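Local coordinates for uncharacterized protein (Pseudomonas aeruginosa PAO1, PDB 4R1D) that probably hydrolyses lipids as the type VI secretion effector Tle4, a calcium-binding lipase of the alpha/beta hydrolase family caught in complex with its immunity protein Tli4, at residues I369-T374 against D406-I411. Sequence-based numbering, arbitrary orientation.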
loop_
_atom_site.group_PDB
_atom_site.type_symbol
_atom_site.label_atom_id
_atom_site.label_comp_id
_atom_site.label_asym_id
_atom_site.label_seq_id
_atom_site.Cartn_x
_atom_site.Cartn_y
_atom_site.Cartn_z
ATOM N N ILE A 369 14.899 3.945 18.602
ATOM C CA ILE A 369 13.530 4.443 18.475
ATOM C C ILE A 369 12.564 3.356 18.010
ATOM O O ILE A 369 11.582 3.065 18.690
ATOM C CB ILE A 369 13.472 5.625 17.492
ATOM C CG1 ILE A 369 14.396 6.754 17.966
ATOM C CG2 ILE A 369 12.059 6.148 17.363
ATOM C CD1 ILE A 369 14.570 7.897 16.956
ATOM N N TYR A 370 12.852 2.739 16.865
ATOM C CA TYR A 370 11.852 1.868 16.224
ATOM C C TYR A 370 11.506 0.605 17.019
ATOM O O TYR A 370 10.342 0.229 17.086
ATOM C CB TYR A 370 12.240 1.506 14.781
ATOM C CG TYR A 370 12.603 2.698 13.939
ATOM C CD1 TYR A 370 12.107 3.959 14.244
ATOM C CD2 TYR A 370 13.451 2.567 12.835
ATOM C CE1 TYR A 370 12.449 5.071 13.483
ATOM C CE2 TYR A 370 13.801 3.666 12.066
ATOM C CZ TYR A 370 13.301 4.919 12.399
ATOM O OH TYR A 370 13.648 6.013 11.640
ATOM N N LYS A 371 12.510 -0.037 17.616
ATOM C CA LYS A 371 12.280 -1.222 18.443
ATOM C C LYS A 371 12.137 -0.891 19.935
ATOM O O LYS A 371 11.759 -1.750 20.733
ATOM C CB LYS A 371 13.385 -2.265 18.221
ATOM C CG LYS A 371 13.375 -2.855 16.807
ATOM C CD LYS A 371 14.182 -4.146 16.714
ATOM C CE LYS A 371 15.629 -3.864 16.398
ATOM N NZ LYS A 371 16.437 -5.103 16.201
ATOM N N ASN A 372 12.441 0.348 20.304
ATOM C CA ASN A 372 12.287 0.787 21.695
ATOM C C ASN A 372 10.831 0.698 22.160
ATOM O O ASN A 372 9.930 1.219 21.499
ATOM C CB ASN A 372 12.805 2.217 21.839
ATOM C CG ASN A 372 12.783 2.710 23.276
ATOM O OD1 ASN A 372 11.721 3.002 23.825
ATOM N ND2 ASN A 372 13.962 2.836 23.881
ATOM N N THR A 373 10.597 0.024 23.283
ATOM C CA THR A 373 9.235 -0.179 23.763
ATOM C C THR A 373 8.816 0.773 24.879
ATOM O O THR A 373 7.716 0.641 25.419
ATOM C CB THR A 373 8.993 -1.635 24.230
ATOM O OG1 THR A 373 9.881 -1.955 25.309
ATOM C CG2 THR A 373 9.219 -2.608 23.078
ATOM N N THR A 374 9.694 1.711 25.236
ATOM C CA THR A 374 9.352 2.721 26.235
ATOM C C THR A 374 8.373 3.730 25.647
ATOM O O THR A 374 8.083 3.702 24.448
ATOM C CB THR A 374 10.599 3.474 26.768
ATOM O OG1 THR A 374 11.096 4.352 25.755
ATOM C CG2 THR A 374 11.688 2.498 27.167
ATOM N N ASP A 406 11.861 -8.237 13.440
ATOM C CA ASP A 406 12.493 -8.758 12.237
ATOM C C ASP A 406 12.235 -7.824 11.047
ATOM O O ASP A 406 13.114 -7.643 10.195
ATOM C CB ASP A 406 12.022 -10.182 11.926
ATOM C CG ASP A 406 12.909 -11.242 12.564
ATOM O OD1 ASP A 406 13.936 -10.848 13.142
ATOM O OD2 ASP A 406 12.598 -12.458 12.462
ATOM N N LEU A 407 11.043 -7.232 10.991
ATOM C CA LEU A 407 10.720 -6.316 9.895
ATOM C C LEU A 407 11.598 -5.076 9.995
ATOM O O LEU A 407 12.086 -4.578 8.991
ATOM C CB LEU A 407 9.238 -5.919 9.879
ATOM C CG LEU A 407 8.199 -6.882 9.290
ATOM C CD1 LEU A 407 6.821 -6.233 9.260
ATOM C CD2 LEU A 407 8.582 -7.324 7.886
ATOM N N ILE A 408 11.809 -4.584 11.218
ATOM C CA ILE A 408 12.695 -3.436 11.399
ATOM C C ILE A 408 14.122 -3.779 10.945
ATOM O O ILE A 408 14.786 -2.976 10.294
ATOM C CB ILE A 408 12.695 -2.917 12.869
ATOM C CG1 ILE A 408 11.309 -2.396 13.260
ATOM C CG2 ILE A 408 13.736 -1.798 13.054
ATOM C CD1 ILE A 408 10.852 -1.187 12.445
ATOM N N ASP A 409 14.596 -4.975 11.274
ATOM C CA ASP A 409 15.947 -5.357 10.872
ATOM C C ASP A 409 16.041 -5.438 9.342
ATOM O O ASP A 409 17.046 -5.033 8.737
ATOM C CB ASP A 409 16.367 -6.671 11.554
ATOM C CG ASP A 409 16.585 -6.497 13.057
ATOM O OD1 ASP A 409 16.634 -5.337 13.511
ATOM O OD2 ASP A 409 16.724 -7.506 13.779
ATOM N N SER A 410 14.978 -5.941 8.721
ATOM C CA SER A 410 14.878 -5.943 7.254
ATOM C C SER A 410 14.984 -4.552 6.639
ATOM O O SER A 410 15.748 -4.355 5.701
ATOM C CB SER A 410 13.580 -6.599 6.791
ATOM O OG SER A 410 13.782 -7.968 6.506
ATOM N N ILE A 411 14.209 -3.591 7.135
ATOM C CA ILE A 411 14.302 -2.243 6.583
ATOM C C ILE A 411 15.689 -1.638 6.810
ATOM O O ILE A 411 16.198 -0.950 5.929
ATOM C CB ILE A 411 13.179 -1.261 7.080
ATOM C CG1 ILE A 411 13.507 -0.689 8.461
ATOM C CG2 ILE A 411 11.802 -1.919 7.015
ATOM C CD1 ILE A 411 12.711 0.558 8.809
#
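K371 reaches past I408 to pair with D409, one residue further along the partner helix. Its NZ lies 2.7 Å from D409 OD1, a hydrogen-bonded salt bridge. OD1 receives it through the syn lone pair, on the side of the other carboxylate oxygen. OD2 is therefore also near, 3.4 Å from NZ. The lysine chain is bent at chi3 (-89°), and it comes in roughly perpendicular to the aspartate side chain. NZ has a second acidic partner, E367 OE2, one turn back in helix 365-370. The ammonium group thus joins carboxylates from both helices.

The apolar part of the contact centres on I408. K371 and I408 lie alongside, pointing opposite ways, with K371 CG 3.9 Å from I408 CG2. The other branch of the isoleucine, ending in CD1, comes within 3.8 Å of Y370 CB. I408 CG2 sits loosely off the rim of the Y370 ring, about 4.4 Å from Y370 CD2, so the closer touch is through CB. The phenol OH is hydrogen-bonded to the carbonyl oxygen of P328, and the Y370 side chain also touches W338.

The contact joins the end of helix 365-370 and the loop after it to the long helix 400-421. It lies far from the calcium site. A second protein chain meets the same part of helix 400-421: D406 carboxylate oxygens accept hydrogen bonds from S90, K91 and T92 of that chain, and D409 packs on its V88. The polar pairing sits beside buried apolar side chains. With two acidic partners, K371 probably keeps its positive charge and offsets the negative charge of E367 and D409 where the two helices meet.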